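Local coordinates for protein 5-carboxyvanillate decarboxylase (Sphingomonas paucimobilis, PDB 4NI8) that probably catalyses the metal-dependent decarboxylation of 5-carboxyvanillate and binds manganese as a member of the amidohydrolase superfamily, at residues P47-R52 with D297-P302; L171-R176 with I200-N205. One frame throughout, in Å; residues are numbered along the deposited sequence.

Contact 1. Residues P47-R52 with D297-P302; sequences PAMIGR and DYPYQP. With MN (manganese (II) ion), chain I; 1WB (5-methoxybenzene-1,3-dicarboxylic acid), chain J; EDO (1,2-ethanediol), chain N.
M49 and R52 lean on the turn formed by Y298, P299 and Y300. M49 CB lies 3.6 Å from C1 of a 1,2-ethanediol, probably left from crystallisation. CG is anti to the backbone N (chi1 -171°), and bends at the next two torsions swing the sulfur to the turn. SD rests 3.7 Å from CG of P299. It also lies 4.5 Å from the centre of the Y300 ring, 34° off its normal, an oblique Met-aromatic contact. CE ends between O1 of the ethanediol, 3.5 Å away, and CD1 of Y300. On the other side of that ring lies the ring of the bound 5-methoxybenzene-1,3-dicarboxylic acid, its carbon atom CO2 3.4 Å above the plane. The OH of Y300 is hydrogen-bonded to T77. A leucine in place of Y300 removes the hydroxyl and the flat ring, which would probably leave T77 without this partner, the ligand ring without its flat surface and a gap beside the M49 methyl. One face of the R52 guanidinium is met by P299 CB. A water bridges R52 O and Y298 OH. The 297-302 loop, with a cis peptide before P299, carries D297, whose OD1 binds manganese at 2.2 Å, so it walls one side of the metal and ligand site. The contact sets helix 49-54, whose L53 also packs on P299 and Y300, against this loop between strand 292-293 and helix 303-311.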
loop_
_atom_site.group_PDB
_atom_site.type_symbol
_atom_site.label_atom_id
_atom_site.label_comp_id
_atom_site.label_asym_id
_atom_site.label_seq_id
_atom_site.Cartn_x
_atom_site.Cartn_y
_atom_site.Cartn_z
ATOM N N PRO A 47 20.482 -4.892 -21.061
ATOM C CA PRO A 47 20.567 -5.550 -22.371
ATOM C C PRO A 47 20.381 -7.073 -22.370
ATOM O O PRO A 47 20.062 -7.630 -23.420
ATOM C CB PRO A 47 21.980 -5.198 -22.841
ATOM C CG PRO A 47 22.749 -5.004 -21.573
ATOM C CD PRO A 47 21.791 -4.379 -20.612
ATOM N N ALA A 48 20.581 -7.732 -21.236
ATOM C CA ALA A 48 20.483 -9.192 -21.196
ATOM C C ALA A 48 19.058 -9.684 -20.954
ATOM O O ALA A 48 18.777 -10.878 -21.101
ATOM C CB ALA A 48 21.421 -9.763 -20.138
ATOM N N MET A 49 18.161 -8.771 -20.588
ATOM C CA MET A 49 16.820 -9.173 -20.165
ATOM C C MET A 49 15.972 -9.831 -21.267
ATOM O O MET A 49 15.266 -10.800 -20.995
ATOM C CB MET A 49 16.061 -8.011 -19.510
ATOM C CG MET A 49 14.759 -8.422 -18.857
ATOM S SD MET A 49 14.959 -9.639 -17.535
ATOM C CE MET A 49 15.722 -8.655 -16.247
ATOM N N ILE A 50 16.027 -9.317 -22.493
ATOM C CA ILE A 50 15.263 -9.939 -23.580
ATOM C C ILE A 50 15.661 -11.409 -23.739
ATOM O O ILE A 50 14.801 -12.286 -23.801
ATOM C CB ILE A 50 15.397 -9.182 -24.922
ATOM C CG1 ILE A 50 14.556 -7.905 -24.901
ATOM C CG2 ILE A 50 14.946 -10.058 -26.090
ATOM C CD1 ILE A 50 14.815 -6.985 -26.066
ATOM N N GLY A 51 16.962 -11.684 -23.751
ATOM C CA GLY A 51 17.435 -13.053 -23.865
ATOM C C GLY A 51 16.949 -13.931 -22.724
ATOM O O GLY A 51 16.553 -15.075 -22.924
ATOM N N ARG A 52 16.966 -13.392 -21.512
ATOM C CA ARG A 52 16.547 -14.181 -20.361
ATOM C C ARG A 52 15.048 -14.450 -20.375
ATOM O O ARG A 52 14.610 -15.550 -20.039
ATOM C CB ARG A 52 16.981 -13.497 -19.065
ATOM C CG ARG A 52 18.492 -13.325 -18.975
ATOM C CD ARG A 52 19.036 -14.005 -17.735
ATOM N NE ARG A 52 18.593 -13.342 -16.515
ATOM C CZ ARG A 52 18.418 -13.965 -15.354
ATOM N NH1 ARG A 52 18.643 -15.270 -15.259
ATOM N NH2 ARG A 52 18.012 -13.287 -14.292
ATOM N N ASP A 297 9.285 -15.241 -9.618
ATOM C CA ASP A 297 9.370 -13.981 -10.366
ATOM C C ASP A 297 10.626 -13.963 -11.249
ATOM O O ASP A 297 11.241 -12.914 -11.461
ATOM C CB ASP A 297 9.336 -12.753 -9.432
ATOM C CG ASP A 297 8.451 -11.639 -9.952
ATOM O OD1 ASP A 297 8.181 -11.605 -11.173
ATOM O OD2 ASP A 297 8.026 -10.793 -9.122
ATOM N N TYR A 298 10.975 -15.129 -11.784
ATOM C CA TYR A 298 12.075 -15.253 -12.734
ATOM C C TYR A 298 11.639 -14.595 -14.038
ATOM O O TYR A 298 10.468 -14.688 -14.410
ATOM C CB TYR A 298 12.364 -16.740 -12.977
ATOM C CG TYR A 298 13.530 -17.008 -13.890
ATOM C CD1 TYR A 298 14.835 -17.039 -13.401
ATOM C CD2 TYR A 298 13.328 -17.218 -15.254
ATOM C CE1 TYR A 298 15.907 -17.288 -14.245
ATOM C CE2 TYR A 298 14.394 -17.466 -16.102
ATOM C CZ TYR A 298 15.675 -17.504 -15.596
ATOM O OH TYR A 298 16.730 -17.753 -16.454
ATOM N N PRO A 299 12.568 -13.933 -14.757
ATOM C CA PRO A 299 14.002 -13.759 -14.511
ATOM C C PRO A 299 14.330 -12.463 -13.773
ATOM O O PRO A 299 15.502 -12.098 -13.703
ATOM C CB PRO A 299 14.574 -13.700 -15.929
ATOM C CG PRO A 299 13.506 -12.983 -16.700
ATOM C CD PRO A 299 12.189 -13.456 -16.098
ATOM N N TYR A 300 13.321 -11.790 -13.225
ATOM C CA TYR A 300 13.558 -10.545 -12.494
ATOM C C TYR A 300 14.101 -10.805 -11.093
ATOM O O TYR A 300 14.687 -9.917 -10.467
ATOM C CB TYR A 300 12.282 -9.714 -12.433
ATOM C CG TYR A 300 11.748 -9.395 -13.806
ATOM C CD1 TYR A 300 12.312 -8.380 -14.565
ATOM C CD2 TYR A 300 10.698 -10.126 -14.354
ATOM C CE1 TYR A 300 11.838 -8.088 -15.830
ATOM C CE2 TYR A 300 10.218 -9.841 -15.622
ATOM C CZ TYR A 300 10.797 -8.820 -16.352
ATOM O OH TYR A 300 10.324 -8.527 -17.614
ATOM N N GLN A 301 13.882 -12.019 -10.603
ATOM C CA GLN A 301 14.499 -12.509 -9.370
ATOM C C GLN A 301 15.144 -13.838 -9.696
ATOM O O GLN A 301 14.644 -14.566 -10.553
ATOM C CB GLN A 301 13.444 -12.778 -8.298
ATOM C CG GLN A 301 12.554 -11.608 -7.994
ATOM C CD GLN A 301 12.727 -11.094 -6.583
ATOM O OE1 GLN A 301 13.476 -11.650 -5.775
ATOM N NE2 GLN A 301 12.036 -10.024 -6.284
ATOM N N PRO A 302 16.245 -14.171 -9.001
ATOM C CA PRO A 302 16.936 -15.454 -9.169
ATOM C C PRO A 302 16.194 -16.612 -8.504
ATOM O O PRO A 302 15.502 -16.410 -7.497
ATOM C CB PRO A 302 18.277 -15.219 -8.464
ATOM C CG PRO A 302 17.994 -14.154 -7.462
ATOM C CD PRO A 302 16.991 -13.251 -8.120
HETATM MN MN MN I . 6.551 -10.473 -12.103
HETATM C C1 1WB J . 10.423 -5.981 -12.796
HETATM C CO1 1WB J . 9.842 -6.623 -11.688
HETATM C CO2 1WB J . 9.802 -6.046 -14.041
HETATM C CM1 1WB J . 8.660 -7.321 -11.851
HETATM C CM2 1WB J . 8.597 -6.762 -14.193
HETATM O OM 1WB J . 7.957 -6.860 -15.393
HETATM C CZ 1WB J . 8.026 -7.393 -13.095
HETATM C CC 1WB J . 11.687 -5.249 -12.607
HETATM C CV 1WB J . 8.379 -6.099 -16.496
HETATM O O1 1WB J . 12.455 -5.581 -11.666
HETATM O O2 1WB J . 11.991 -4.299 -13.387
HETATM C CCC 1WB J . 7.940 -7.870 -10.664
HETATM O O11 1WB J . 7.005 -8.675 -10.873
HETATM O O22 1WB J . 8.295 -7.521 -9.523
HETATM C C1 EDO N . 19.065 -7.818 -17.493
HETATM O O1 EDO N . 19.117 -9.201 -17.118
HETATM C C2 EDO N . 20.391 -7.137 -17.186
HETATM O O2 EDO N . 20.927 -6.621 -18.405
HETATM O O HOH W 1 16.241 -17.584 -19.070
HETATM O O HOH W 2 7.728 -9.621 -13.573
HETATM O O HOH W 3 6.535 -11.938 -13.785
#

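Contact 2. Residues L171-R176 with I200-N205. With MN (manganese (II) ion), chain I; 1WB (5-methoxybenzene-1,3-dicarboxylic acid), chain J.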
loop_
_atom_site.group_PDB
_atom_site.type_symbol
_atom_site.label_atom_id
_atom_site.label_comp_id
_atom_site.label_asym_id
_atom_site.label_seq_id
_atom_site.Cartn_x
_atom_site.Cartn_y
_atom_site.Cartn_z
ATOM N N LEU A 171 -7.526 -15.487 -13.109
ATOM C CA LEU A 171 -6.830 -14.354 -13.722
ATOM C C LEU A 171 -5.774 -13.812 -12.770
ATOM O O LEU A 171 -6.084 -13.281 -11.708
ATOM C CB LEU A 171 -7.805 -13.224 -14.063
ATOM C CG LEU A 171 -7.161 -11.916 -14.548
ATOM C CD1 LEU A 171 -6.482 -12.108 -15.925
ATOM C CD2 LEU A 171 -8.197 -10.780 -14.610
ATOM N N TYR A 172 -4.518 -13.945 -13.167
ATOM C CA TYR A 172 -3.413 -13.382 -12.407
ATOM C C TYR A 172 -3.310 -11.926 -12.832
ATOM O O TYR A 172 -3.037 -11.638 -14.000
ATOM C CB TYR A 172 -2.130 -14.114 -12.796
ATOM C CG TYR A 172 -1.005 -14.056 -11.785
ATOM C CD1 TYR A 172 -0.540 -12.838 -11.282
ATOM C CD2 TYR A 172 -0.415 -15.222 -11.325
ATOM C CE1 TYR A 172 0.497 -12.796 -10.347
ATOM C CE2 TYR A 172 0.615 -15.195 -10.398
ATOM C CZ TYR A 172 1.060 -13.978 -9.905
ATOM O OH TYR A 172 2.089 -13.944 -8.991
ATOM N N ILE A 173 -3.553 -11.002 -11.904
ATOM C CA ILE A 173 -3.374 -9.592 -12.224
ATOM C C ILE A 173 -1.978 -9.184 -11.765
ATOM O O ILE A 173 -1.741 -8.925 -10.574
ATOM C CB ILE A 173 -4.451 -8.689 -11.582
ATOM C CG1 ILE A 173 -5.839 -9.045 -12.128
ATOM C CG2 ILE A 173 -4.139 -7.217 -11.852
ATOM C CD1 ILE A 173 -6.991 -8.192 -11.558
ATOM N N HIS A 174 -1.056 -9.169 -12.725
ATOM C CA HIS A 174 0.347 -8.840 -12.512
ATOM C C HIS A 174 0.497 -7.311 -12.522
ATOM O O HIS A 174 -0.342 -6.616 -13.084
ATOM C CB HIS A 174 1.156 -9.468 -13.665
ATOM C CG HIS A 174 2.639 -9.350 -13.515
ATOM N ND1 HIS A 174 3.342 -8.231 -13.914
ATOM C CD2 HIS A 174 3.556 -10.212 -13.011
ATOM C CE1 HIS A 174 4.626 -8.404 -13.648
ATOM N NE2 HIS A 174 4.781 -9.598 -13.102
ATOM N N PRO A 175 1.555 -6.773 -11.892
ATOM C CA PRO A 175 1.734 -5.315 -11.970
ATOM C C PRO A 175 2.126 -4.774 -13.348
ATOM O O PRO A 175 2.546 -5.513 -14.238
ATOM C CB PRO A 175 2.894 -5.053 -11.000
ATOM C CG PRO A 175 2.877 -6.213 -10.056
ATOM C CD PRO A 175 2.472 -7.386 -10.910
ATOM N N ARG A 176 1.953 -3.466 -13.508
ATOM C CA ARG A 176 2.714 -2.676 -14.475
ATOM C C ARG A 176 2.918 -1.337 -13.781
ATOM O O ARG A 176 2.490 -1.175 -12.635
ATOM C CB ARG A 176 1.967 -2.512 -15.801
ATOM C CG ARG A 176 0.582 -1.883 -15.667
ATOM C CD ARG A 176 -0.107 -1.757 -17.037
ATOM N NE ARG A 176 0.588 -0.814 -17.916
ATOM C CZ ARG A 176 0.074 -0.325 -19.038
ATOM N NH1 ARG A 176 -1.145 -0.688 -19.416
ATOM N NH2 ARG A 176 0.773 0.538 -19.776
ATOM N N ILE A 200 1.460 -0.294 -5.491
ATOM C CA ILE A 200 0.395 0.683 -5.287
ATOM C C ILE A 200 -0.603 0.639 -6.443
ATOM O O ILE A 200 -1.819 0.704 -6.243
ATOM C CB ILE A 200 0.979 2.115 -5.179
ATOM C CG1 ILE A 200 1.956 2.207 -4.002
ATOM C CG2 ILE A 200 -0.150 3.143 -5.084
ATOM C CD1 ILE A 200 1.360 1.770 -2.661
ATOM N N GLU A 201 -0.076 0.531 -7.659
ATOM C CA GLU A 201 -0.902 0.439 -8.867
ATOM C C GLU A 201 -1.810 -0.797 -8.830
ATOM O O GLU A 201 -3.025 -0.711 -9.059
ATOM C CB GLU A 201 0.018 0.392 -10.100
ATOM C CG GLU A 201 -0.586 -0.205 -11.371
ATOM C CD GLU A 201 -1.710 0.616 -11.970
ATOM O OE1 GLU A 201 -1.807 1.842 -11.709
ATOM O OE2 GLU A 201 -2.503 0.024 -12.727
ATOM N N THR A 202 -1.217 -1.936 -8.519
ATOM C CA THR A 202 -1.928 -3.216 -8.593
ATOM C C THR A 202 -2.932 -3.397 -7.439
ATOM O O THR A 202 -4.061 -3.853 -7.656
ATOM C CB THR A 202 -0.941 -4.388 -8.629
ATOM O OG1 THR A 202 0.044 -4.137 -9.647
ATOM C CG2 THR A 202 -1.667 -5.691 -8.940
ATOM N N SER A 203 -2.532 -3.019 -6.223
ATOM C CA SER A 203 -3.430 -3.106 -5.075
ATOM C C SER A 203 -4.613 -2.157 -5.223
ATOM O O SER A 203 -5.724 -2.497 -4.851
ATOM C CB SER A 203 -2.697 -2.832 -3.756
ATOM O OG SER A 203 -2.127 -1.522 -3.722
ATOM N N THR A 204 -4.366 -0.955 -5.738
ATOM C CA THR A 204 -5.455 0.005 -5.915
ATOM C C THR A 204 -6.450 -0.492 -6.957
ATOM O O THR A 204 -7.660 -0.343 -6.783
ATOM C CB THR A 204 -4.909 1.408 -6.278
ATOM O OG1 THR A 204 -4.067 1.866 -5.207
ATOM C CG2 THR A 204 -6.062 2.415 -6.500
ATOM N N ASN A 205 -5.945 -1.096 -8.029
ATOM C CA ASN A 205 -6.814 -1.739 -9.016
ATOM C C ASN A 205 -7.705 -2.782 -8.314
ATOM O O ASN A 205 -8.931 -2.740 -8.423
ATOM C CB ASN A 205 -5.971 -2.398 -10.117
ATOM C CG ASN A 205 -6.783 -2.730 -11.376
ATOM O OD1 ASN A 205 -8.012 -2.640 -11.395
ATOM N ND2 ASN A 205 -6.079 -3.103 -12.438
HETATM MN MN MN I . 6.551 -10.473 -12.103
HETATM C C1 1WB J . 10.423 -5.981 -12.796
HETATM C CO1 1WB J . 9.842 -6.623 -11.688
HETATM C CO2 1WB J . 9.802 -6.046 -14.041
HETATM C CM1 1WB J . 8.660 -7.321 -11.851
HETATM C CM2 1WB J . 8.597 -6.762 -14.193
HETATM O OM 1WB J . 7.957 -6.860 -15.393
HETATM C CZ 1WB J . 8.026 -7.393 -13.095
HETATM C CC 1WB J . 11.687 -5.249 -12.607
HETATM C CV 1WB J . 8.379 -6.099 -16.496
HETATM O O1 1WB J . 12.455 -5.581 -11.666
HETATM O O2 1WB J . 11.991 -4.299 -13.387
HETATM C CCC 1WB J . 7.940 -7.870 -10.664
HETATM O O11 1WB J . 7.005 -8.675 -10.873
HETATM O O22 1WB J . 8.295 -7.521 -9.523
HETATM O O HOH W 2 7.728 -9.621 -13.573
HETATM O O HOH W 3 6.535 -11.938 -13.785
#
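T202 packs against I173 and P175, and van der Waals contact is the only kind of interaction across these segments. The methyl CG2 of T202 meets CG2 of I173 at 4.1 Å and lies 3.6 Å from the I173 carbonyl O. CG2 is anti to the backbone N, which puts OG1 beside that N (chi1 -50°) and facing P175. T202 OG1 comes within 3.1 Å of P175 CA and lies close to CB as well. The CG of E201 approaches R176 O at 3.5 Å. That carbonyl oxygen is buried and has no hydrogen-bonding partner in the model.

The opposite charges of R176 and E201 lie near each other without contact, NE to OE2 being 6.1 Å. Each has other partners. R176 forms a salt bridge with D32, while the E201 carboxylate is held by S145, Y151 and the backbone N of S179.

No hydrogen bond crosses the contact; each side makes its own. H174 ND1 donates to P175 O at 2.9 Å, in the carbonyl plane and on a lone pair, with an N-H...O angle of 149°. H174 NE2 binds manganese at 2.2 Å. In the helix, T202 OG1 bonds to Y198 O and T204 OG1 to I200 O.

P175 thus faces both the metal ligand and the helix. Its carbonyl probably helps fix the rotation of the imidazole, while its CA and CB rest on the helix of the beta-alpha-beta crossover from strand 171-174 to strand 223-225.

How the contacts relate
Contacts 1 and 2 are joined through the metal without touching. Their centres lie about 20 Å apart and their nearest atoms about 4 Å apart. D297 of contact 1 and H174 of contact 2 bind the same manganese. E8, a carboxylate oxygen of the ligand and two waters complete its six partners. Y300 of contact 1 lies over the face of the ligand ring, while the H174 imidazole lies near its edge; the side chains of Y300 and H174 are about 6 Å apart. R46 of the same chain and R238 of the second subunit also hydrogen-bond the ligand. The parallel strands and intervening helices form the TIM barrel of the family, and residues 200-205 reach that subunit too.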